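Local coordinates for protein beta-galactosidase (Marinomonas sp. ef1, PDB 6Y2K) that hydrolyses terminal non-reducing beta-D-galactose residues from beta-galactosides, as a cold-active GH42 enzyme that assembles into a hexamer, at residues L414-D419 and R434-C439; E466-P471 and G489-G494. One frame throughout, in Å; residues are numbered along the deposited sequence. Where two conformers were deposited one is given.

Contact 1 (L414-D419 and R434-C439); sequences LMFDYD and RYFFWC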
ATOM      1  N   LEU A 414     -29.002  22.374  18.422  1.00 16.30           N
ATOM      2  CA  LEU A 414     -29.141  21.365  17.376  1.00 15.86           C
ATOM      3  C   LEU A 414     -30.487  20.677  17.606  1.00 15.61           C
ATOM      4  O   LEU A 414     -30.708  20.109  18.668  1.00 15.77           O
ATOM      5  CB  LEU A 414     -27.991  20.364  17.477  1.00 15.62           C
ATOM      6  CG  LEU A 414     -27.913  19.242  16.430  1.00 15.93           C
ATOM      7  CD1 LEU A 414     -26.486  18.729  16.326  1.00 16.49           C
ATOM      8  CD2 LEU A 414     -28.865  18.082  16.720  1.00 16.21           C
ATOM      9  N   MET A 415     -31.387  20.742  16.632  1.00 16.05           N
ATOM     10  CA  MET A 415     -32.726  20.153  16.773  1.00 16.39           C
ATOM     11  C   MET A 415     -32.731  18.673  16.384  1.00 16.50           C
ATOM     12  O   MET A 415     -32.497  18.338  15.211  1.00 15.67           O
ATOM     13  CB  MET A 415     -33.740  20.914  15.912  1.00 16.87           C
ATOM     14  CG  MET A 415     -35.185  20.435  16.034  1.00 17.68           C
ATOM     15  SD  MET A 415     -36.345  21.523  15.182  1.00 18.13           S
ATOM     16  CE  MET A 415     -36.363  22.898  16.331  1.00 17.97           C
ATOM     17  N   PHE A 416     -33.014  17.810  17.365  1.00 16.21           N
ATOM     18  CA  PHE A 416     -33.126  16.368  17.170  1.00 16.26           C
ATOM     19  C   PHE A 416     -34.590  15.944  17.315  1.00 16.34           C
ATOM     20  O   PHE A 416     -35.224  16.242  18.328  1.00 16.34           O
ATOM     21  CB  PHE A 416     -32.276  15.629  18.205  1.00 16.42           C
ATOM     22  CG  PHE A 416     -32.172  14.151  17.957  1.00 16.49           C
ATOM     23  CD1 PHE A 416     -33.128  13.276  18.468  1.00 16.65           C
ATOM     24  CD2 PHE A 416     -31.139  13.631  17.185  1.00 16.69           C
ATOM     25  CE1 PHE A 416     -33.043  11.915  18.234  1.00 16.44           C
ATOM     26  CE2 PHE A 416     -31.056  12.267  16.939  1.00 16.71           C
ATOM     27  CZ  PHE A 416     -32.007  11.407  17.467  1.00 16.60           C
ATOM     28  N   ASP A 417     -35.101  15.238  16.308  1.00 16.04           N
ATOM     29  CA  ASP A 417     -36.500  14.833  16.238  0.50 16.07           C
ATOM     30  C   ASP A 417     -36.569  13.313  16.030  1.00 16.01           C
ATOM     31  O   ASP A 417     -36.160  12.818  14.983  1.00 15.37           O
ATOM     32  CB  ASP A 417     -37.175  15.580  15.080  0.50 16.43           C
ATOM     33  CG  ASP A 417     -38.687  15.498  15.125  0.50 16.76           C
ATOM     34  OD1 ASP A 417     -39.321  16.362  15.770  0.50 17.07           O
ATOM     35  OD2 ASP A 417     -39.243  14.581  14.491  0.50 17.00           O
ATOM     36  N   TYR A 418     -37.081  12.581  17.026  1.00 15.73           N
ATOM     37  CA  TYR A 418     -37.234  11.122  16.897  1.00 15.95           C
ATOM     38  C   TYR A 418     -38.111  10.722  15.699  1.00 15.88           C
ATOM     39  O   TYR A 418     -37.819   9.743  15.012  1.00 15.71           O
ATOM     40  CB  TYR A 418     -37.750  10.496  18.199  1.00 15.46           C
ATOM     41  CG  TYR A 418     -36.704  10.498  19.285  1.00 15.20           C
ATOM     42  CD1 TYR A 418     -35.768   9.466  19.383  1.00 15.19           C
ATOM     43  CD2 TYR A 418     -36.626  11.543  20.203  1.00 15.10           C
ATOM     44  CE1 TYR A 418     -34.792   9.474  20.371  1.00 15.09           C
ATOM     45  CE2 TYR A 418     -35.653  11.559  21.195  1.00 15.11           C
ATOM     46  CZ  TYR A 418     -34.738  10.522  21.272  1.00 14.91           C
ATOM     47  OH  TYR A 418     -33.770  10.540  22.248  1.00 14.72           O
ATOM     48  N   ASP A 419     -39.147  11.505  15.421  1.00 16.08           N
ATOM     49  CA  ASP A 419     -40.009  11.214  14.285  1.00 16.66           C
ATOM     50  C   ASP A 419     -39.246  11.307  12.962  1.00 16.48           C
ATOM     51  O   ASP A 419     -39.428  10.458  12.088  1.00 16.56           O
ATOM     52  CB  ASP A 419     -41.249  12.112  14.268  1.00 17.14           C
ATOM     53  CG  ASP A 419     -42.368  11.526  13.450  1.00 17.61           C
ATOM     54  OD1 ASP A 419     -43.026  10.589  13.954  1.00 18.13           O
ATOM     55  OD2 ASP A 419     -42.582  11.994  12.306  1.00 18.04           O
ATOM     56  N   ARG A 434     -27.361   7.959   7.471  1.00 16.84           N
ATOM     57  CA  ARG A 434     -28.077   7.675   8.700  0.50 17.53           C
ATOM     58  C   ARG A 434     -28.325   8.992   9.441  1.00 16.73           C
ATOM     59  O   ARG A 434     -27.383   9.741   9.687  1.00 16.12           O
ATOM     60  CB  ARG A 434     -27.239   6.731   9.545  0.50 18.97           C
ATOM     61  CG  ARG A 434     -28.035   5.890  10.505  0.50 20.42           C
ATOM     62  CD  ARG A 434     -28.495   4.583   9.888  0.50 21.48           C
ATOM     63  NE  ARG A 434     -28.667   3.574  10.923  0.50 22.95           N
ATOM     64  CZ  ARG A 434     -27.756   2.657  11.232  0.50 23.64           C
ATOM     65  NH1 ARG A 434     -28.002   1.791  12.199  0.50 24.62           N
ATOM     66  NH2 ARG A 434     -26.611   2.594  10.571  0.50 24.01           N
ATOM     67  N   TYR A 435     -29.583   9.276   9.779  1.00 16.22           N
ATOM     68  CA  TYR A 435     -29.943  10.518  10.470  1.00 16.39           C
ATOM     69  C   TYR A 435     -29.085  10.737  11.711  1.00 15.52           C
ATOM     70  O   TYR A 435     -28.498  11.801  11.881  1.00 15.70           O
ATOM     71  CB  TYR A 435     -31.409  10.495  10.874  1.00 16.82           C
ATOM     72  CG  TYR A 435     -31.892  11.689  11.692  1.00 17.19           C
ATOM     73  CD1 TYR A 435     -32.007  12.948  11.118  1.00 17.71           C
ATOM     74  CD2 TYR A 435     -32.247  11.551  13.036  1.00 17.20           C
ATOM     75  CE1 TYR A 435     -32.472  14.040  11.847  1.00 17.46           C
ATOM     76  CE2 TYR A 435     -32.716  12.634  13.771  1.00 16.78           C
ATOM     77  CZ  TYR A 435     -32.834  13.872  13.170  1.00 16.86           C
ATOM     78  OH  TYR A 435     -33.300  14.957  13.876  1.00 16.24           O
ATOM     79  N   PHE A 436     -29.012   9.723  12.561  1.00 15.02           N
ATOM     80  CA  PHE A 436     -28.235   9.826  13.792  1.00 15.00           C
ATOM     81  C   PHE A 436     -26.757  10.136  13.522  1.00 14.47           C
ATOM     82  O   PHE A 436     -26.162  10.974  14.210  1.00 14.13           O
ATOM     83  CB  PHE A 436     -28.360   8.553  14.641  1.00 15.13           C
ATOM     84  CG  PHE A 436     -27.807   8.710  16.025  1.00 14.99           C
ATOM     85  CD1 PHE A 436     -26.444   8.589  16.262  1.00 14.98           C
ATOM     86  CD2 PHE A 436     -28.644   9.018  17.083  1.00 15.29           C
ATOM     87  CE1 PHE A 436     -25.935   8.756  17.535  1.00 15.05           C
ATOM     88  CE2 PHE A 436     -28.141   9.188  18.360  1.00 15.18           C
ATOM     89  CZ  PHE A 436     -26.786   9.053  18.585  1.00 15.23           C
ATOM     90  N   PHE A 437     -26.170   9.463  12.529  1.00 14.39           N
ATOM     91  CA  PHE A 437     -24.759   9.674  12.190  1.00 14.36           C
ATOM     92  C   PHE A 437     -24.548  11.129  11.752  1.00 13.91           C
ATOM     93  O   PHE A 437     -23.595  11.776  12.174  1.00 14.00           O
ATOM     94  CB  PHE A 437     -24.287   8.757  11.051  1.00 14.74           C
ATOM     95  CG  PHE A 437     -24.215   7.285  11.385  1.00 15.33           C
ATOM     96  CD1 PHE A 437     -24.798   6.725  12.528  1.00 15.57           C
ATOM     97  CD2 PHE A 437     -23.612   6.422  10.467  1.00 15.76           C
ATOM     98  CE1 PHE A 437     -24.739   5.355  12.758  1.00 15.70           C
ATOM     99  CE2 PHE A 437     -23.552   5.057  10.698  1.00 15.82           C
ATOM    100  CZ  PHE A 437     -24.117   4.524  11.845  1.00 15.97           C
ATOM    101  N   TRP A 438     -25.433  11.620  10.893  1.00 13.93           N
ATOM    102  CA  TRP A 438     -25.348  12.990  10.377  1.00 13.78           C
ATOM    103  C   TRP A 438     -25.463  14.014  11.514  1.00 13.82           C
ATOM    104  O   TRP A 438     -24.653  14.940  11.581  1.00 13.26           O
ATOM    105  CB  TRP A 438     -26.412  13.224   9.297  1.00 13.97           C
ATOM    106  CG  TRP A 438     -26.485  14.639   8.774  1.00 13.68           C
ATOM    107  CD1 TRP A 438     -27.557  15.464   8.839  1.00 13.70           C
ATOM    108  CD2 TRP A 438     -25.444  15.381   8.113  1.00 13.92           C
ATOM    109  NE1 TRP A 438     -27.265  16.679   8.267  1.00 14.17           N
ATOM    110  CE2 TRP A 438     -25.975  16.659   7.812  1.00 13.94           C
ATOM    111  CE3 TRP A 438     -24.120  15.096   7.754  1.00 13.73           C
ATOM    112  CZ2 TRP A 438     -25.227  17.657   7.150  1.00 13.98           C
ATOM    113  CZ3 TRP A 438     -23.368  16.086   7.103  1.00 13.90           C
ATOM    114  CH2 TRP A 438     -23.926  17.358   6.821  1.00 14.03           C
ATOM    115  N   CYS A 439     -26.435  13.818  12.415  1.00 13.92           N
ATOM    116  CA  CYS A 439     -26.588  14.687  13.595  1.00 14.01           C
ATOM    117  C   CYS A 439     -25.315  14.676  14.452  1.00 13.88           C
ATOM    118  O   CYS A 439     -24.804  15.734  14.849  1.00 13.71           O
ATOM    119  CB  CYS A 439     -27.798  14.279  14.446  1.00 14.16           C
ATOM    120  SG  CYS A 439     -29.431  14.574  13.720  1.00 14.20           S
TER
HETATM  121  O   HOH W   1     -33.568  17.649  12.801  1.00 15.42           O
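In the trimerisation domain of this GH42 enzyme, the end of strand 412-415 and the turn after it, with Phe416 and Asp417, pack on the first turn of helix 435-448, mainly on Tyr435 and Cys439. The phenol oxygen of Tyr435 receives the backbone N-H of Asp417, with N to OH at 3.0 Å and a nearly straight 164° at the hydrogen. The same OH donates to a water, 2.9 Å from the water oxygen, which lies at the edge of the ring, in its plane. That water in turn donates to Met415 O at 2.7 Å. The hydroxyl thus links the helix start to Asp417 N directly and to Met415 O, at the strand end, through the water. CG of Tyr435 is anti to its backbone N (chi1 176°), which carries the ring out from the helix toward the turn. The fold here is an alpha/beta one: the strand belongs to a sheet whose neighbouring strands on both sides run parallel to it, and the chain passes from its end into helix 418-426. Asp417 is the N-cap of that helix. In one of its two deposited conformers, its OD2 takes the N-H of Ala420 and OD1 bonds Ser458 OG. Tyr435 CE2 sits over one face of the Phe416 ring, toward its rim, 3.6 Å from Phe416 CE2. The two ring planes meet at 44°, so this is neither a stack nor a T-shape. A phenylalanine in place of Tyr435 would probably keep the ring packing but leave the Asp417 N-H and the bridging water without their shared partner. Phe436 CD2 touches Phe416 CE2 at 4.0 Å. Cys439 SG approaches the Phe416 ring obliquely, 4.0 Å from CD2. Leu414 CD1 lies 3.7 Å from Cys439 O.

Contact 2 (E466-P471 and G489-G494); sequences ELLVLP and GVLLAG
Strands 467-470 and 490-493 run side by side in the same direction, their axes 4.8 Å apart and 13° from parallel. Five backbone hydrogen bonds join the two segments, the donor alternating from one to the other. Val490 N gives to Glu466 O at 2.8 Å, and Leu468 N gives to Val490 O. Leu492 N then reaches Leu468 O, Leu470 N reaches Leu492 O, and Gly494 N closes the series on Leu470 O at 2.7 Å. The first is straight at its hydrogen, but its donor is tilted 33° from the carbonyl plane of Glu466; the other four donors lie nearly in line with the C=O. CA-H groups add weaker contacts, such as Leu491 CA to Leu468 O at 3.4 Å. A CB at Gly489 would clash with Glu466 O, and one at Gly494 with Pro471 O.

Leu467, Val469, Val490 and Leu492 share one face of the sheet. There Leu467 CD1 meets Val490 CG1 at 3.8 Å. This face packs on helix 585-598, through Leu467, Val490 and Leu492, and on helix 435-448, through Val469. Leu468, Leu470, Leu491 and Ala493 lie on the other face. Leu491 CD1 approaches Leu470 CG at 4.1 Å and Leu468 CG at 4.2 Å, so one methyl touches both leucines of the neighbouring strand. Leu470 has CG anti to its carbonyl carbon (chi1 -47°), beside the backbone N, and this brings CG to that methyl. Helix 478-486 connects the two strands, which makes this a beta-alpha-beta crossover between adjacent parallel strands, the repeating element of an alpha/beta sheet.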
ATOM      1  N   GLU A 466     -28.813  31.780  19.736  1.00 19.94           N
ATOM      2  CA  GLU A 466     -28.287  32.666  18.699  1.00 20.03           C
ATOM      3  C   GLU A 466     -28.062  31.950  17.370  1.00 19.08           C
ATOM      4  O   GLU A 466     -28.183  32.567  16.312  1.00 19.10           O
ATOM      5  CB  GLU A 466     -26.973  33.298  19.164  1.00 21.04           C
ATOM      6  CG  GLU A 466     -27.099  34.144  20.419  1.00 22.36           C
ATOM      7  CD  GLU A 466     -28.046  35.326  20.257  1.00 23.41           C
ATOM      8  OE1 GLU A 466     -28.336  35.774  19.118  1.00 24.81           O
ATOM      9  OE2 GLU A 466     -28.516  35.810  21.290  1.00 25.57           O
ATOM     10  N   LEU A 467     -27.738  30.660  17.435  1.00 18.23           N
ATOM     11  CA  LEU A 467     -27.573  29.806  16.257  1.00 17.77           C
ATOM     12  C   LEU A 467     -28.388  28.527  16.435  1.00 17.38           C
ATOM     13  O   LEU A 467     -28.310  27.880  17.475  1.00 17.55           O
ATOM     14  CB  LEU A 467     -26.096  29.459  16.079  1.00 17.44           C
ATOM     15  CG  LEU A 467     -25.709  28.497  14.953  1.00 17.11           C
ATOM     16  CD1 LEU A 467     -26.072  29.059  13.583  1.00 17.02           C
ATOM     17  CD2 LEU A 467     -24.222  28.187  15.037  1.00 17.12           C
ATOM     18  N   LEU A 468     -29.149  28.175  15.405  1.00 16.82           N
ATOM     19  CA  LEU A 468     -30.042  27.022  15.413  1.00 16.88           C
ATOM     20  C   LEU A 468     -29.764  26.178  14.177  1.00 16.77           C
ATOM     21  O   LEU A 468     -29.839  26.689  13.060  1.00 16.98           O
ATOM     22  CB  LEU A 468     -31.501  27.490  15.385  1.00 17.09           C
ATOM     23  CG  LEU A 468     -32.605  26.428  15.281  1.00 17.13           C
ATOM     24  CD1 LEU A 468     -32.518  25.424  16.415  1.00 17.41           C
ATOM     25  CD2 LEU A 468     -33.978  27.081  15.273  1.00 17.30           C
ATOM     26  N   VAL A 469     -29.472  24.894  14.385  1.00 16.05           N
ATOM     27  CA  VAL A 469     -29.180  23.963  13.304  1.00 16.22           C
ATOM     28  C   VAL A 469     -30.197  22.825  13.313  1.00 15.99           C
ATOM     29  O   VAL A 469     -30.378  22.180  14.342  1.00 15.59           O
ATOM     30  CB  VAL A 469     -27.756  23.386  13.435  1.00 16.07           C
ATOM     31  CG1 VAL A 469     -27.468  22.387  12.306  1.00 16.11           C
ATOM     32  CG2 VAL A 469     -26.730  24.512  13.431  1.00 16.23           C
ATOM     33  N   LEU A 470     -30.869  22.611  12.174  1.00 16.06           N
ATOM     34  CA  LEU A 470     -31.776  21.475  11.967  1.00 16.02           C
ATOM     35  C   LEU A 470     -31.077  20.508  11.001  1.00 15.53           C
ATOM     36  O   LEU A 470     -31.104  20.724   9.786  1.00 14.64           O
ATOM     37  CB  LEU A 470     -33.125  21.914  11.367  1.00 16.64           C
ATOM     38  CG  LEU A 470     -33.948  23.102  11.896  1.00 17.40           C
ATOM     39  CD1 LEU A 470     -35.436  22.908  11.588  1.00 17.44           C
ATOM     40  CD2 LEU A 470     -33.745  23.458  13.354  1.00 17.13           C
ATOM     41  N   PRO A 471     -30.407  19.461  11.528  1.00 14.96           N
ATOM     42  CA  PRO A 471     -29.604  18.635  10.621  1.00 14.90           C
ATOM     43  C   PRO A 471     -30.378  18.012   9.474  1.00 14.98           C
ATOM     44  O   PRO A 471     -29.860  17.960   8.358  1.00 15.06           O
ATOM     45  CB  PRO A 471     -29.042  17.551  11.544  1.00 15.05           C
ATOM     46  CG  PRO A 471     -28.948  18.228  12.862  1.00 15.14           C
ATOM     47  CD  PRO A 471     -30.177  19.087  12.931  1.00 15.04           C
ATOM     48  N   GLY A 489     -32.616  34.506  15.639  1.00 21.12           N
ATOM     49  CA  GLY A 489     -31.213  34.087  15.528  1.00 20.63           C
ATOM     50  C   GLY A 489     -30.853  33.642  14.114  1.00 20.33           C
ATOM     51  O   GLY A 489     -31.560  33.963  13.147  1.00 20.13           O
ATOM     52  N   VAL A 490     -29.753  32.894  14.004  1.00 19.12           N
ATOM     53  CA  VAL A 490     -29.252  32.400  12.724  1.00 18.68           C
ATOM     54  C   VAL A 490     -29.692  30.945  12.520  1.00 17.75           C
ATOM     55  O   VAL A 490     -29.497  30.120  13.394  1.00 17.51           O
ATOM     56  CB  VAL A 490     -27.712  32.515  12.654  1.00 18.51           C
ATOM     57  CG1 VAL A 490     -27.177  31.942  11.345  1.00 18.80           C
ATOM     58  CG2 VAL A 490     -27.286  33.973  12.805  1.00 19.00           C
ATOM     59  N   LEU A 491     -30.280  30.649  11.363  1.00 17.57           N
ATOM     60  CA  LEU A 491     -30.785  29.307  11.040  1.00 17.69           C
ATOM     61  C   LEU A 491     -29.960  28.626   9.956  1.00 17.59           C
ATOM     62  O   LEU A 491     -29.745  29.209   8.888  1.00 17.71           O
ATOM     63  CB  LEU A 491     -32.237  29.390  10.548  1.00 17.56           C
ATOM     64  CG  LEU A 491     -32.877  28.093  10.030  1.00 17.95           C
ATOM     65  CD1 LEU A 491     -33.027  27.069  11.150  1.00 17.59           C
ATOM     66  CD2 LEU A 491     -34.220  28.373   9.358  1.00 18.21           C
ATOM     67  N   LEU A 492     -29.545  27.385  10.227  1.00 17.16           N
ATOM     68  CA  LEU A 492     -29.048  26.461   9.198  1.00 16.90           C
ATOM     69  C   LEU A 492     -29.960  25.231   9.132  1.00 16.75           C
ATOM     70  O   LEU A 492     -30.039  24.450  10.089  1.00 16.86           O
ATOM     71  CB  LEU A 492     -27.606  26.031   9.499  1.00 16.69           C
ATOM     72  CG  LEU A 492     -26.994  24.986   8.544  1.00 16.72           C
ATOM     73  CD1 LEU A 492     -26.980  25.514   7.119  1.00 16.70           C
ATOM     74  CD2 LEU A 492     -25.596  24.566   8.978  1.00 16.90           C
ATOM     75  N   ALA A 493     -30.650  25.070   8.008  1.00 16.51           N
ATOM     76  CA  ALA A 493     -31.440  23.876   7.736  1.00 16.83           C
ATOM     77  C   ALA A 493     -30.613  22.932   6.870  1.00 16.40           C
ATOM     78  O   ALA A 493     -30.083  23.332   5.838  1.00 16.07           O
ATOM     79  CB  ALA A 493     -32.734  24.237   7.033  1.00 16.84           C
ATOM     80  N   GLY A 494     -30.499  21.682   7.307  1.00 16.21           N
ATOM     81  CA  GLY A 494     -29.668  20.701   6.637  1.00 15.79           C
ATOM     82  C   GLY A 494     -30.430  19.890   5.612  1.00 15.81           C
ATOM     83  O   GLY A 494     -31.643  20.068   5.445  1.00 15.94           O
TER

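Both contacts reach the same mixed sheet, with centres about 13 Å apart. Strand 412-415 of contact 1 is the direct neighbour of strand 467-470 of contact 2. Met415 N and Val469 O are 2.9 Å apart, a probable hydrogen bond between them. On the helix side, Trp438 NE1 probably bonds Pro471 O, also at 2.9 Å, so helix 435-448 also meets the residue just after strand 467-470. Met415 CB packs on Leu470 CD2 at 3.6 Å. Along the chain, contact 1 closes before contact 2 opens. No other subunit touches any of the four segments. A glycerol, probably from crystallisation, lies about 3 Å, nearest atoms, from the Phe436 side chain.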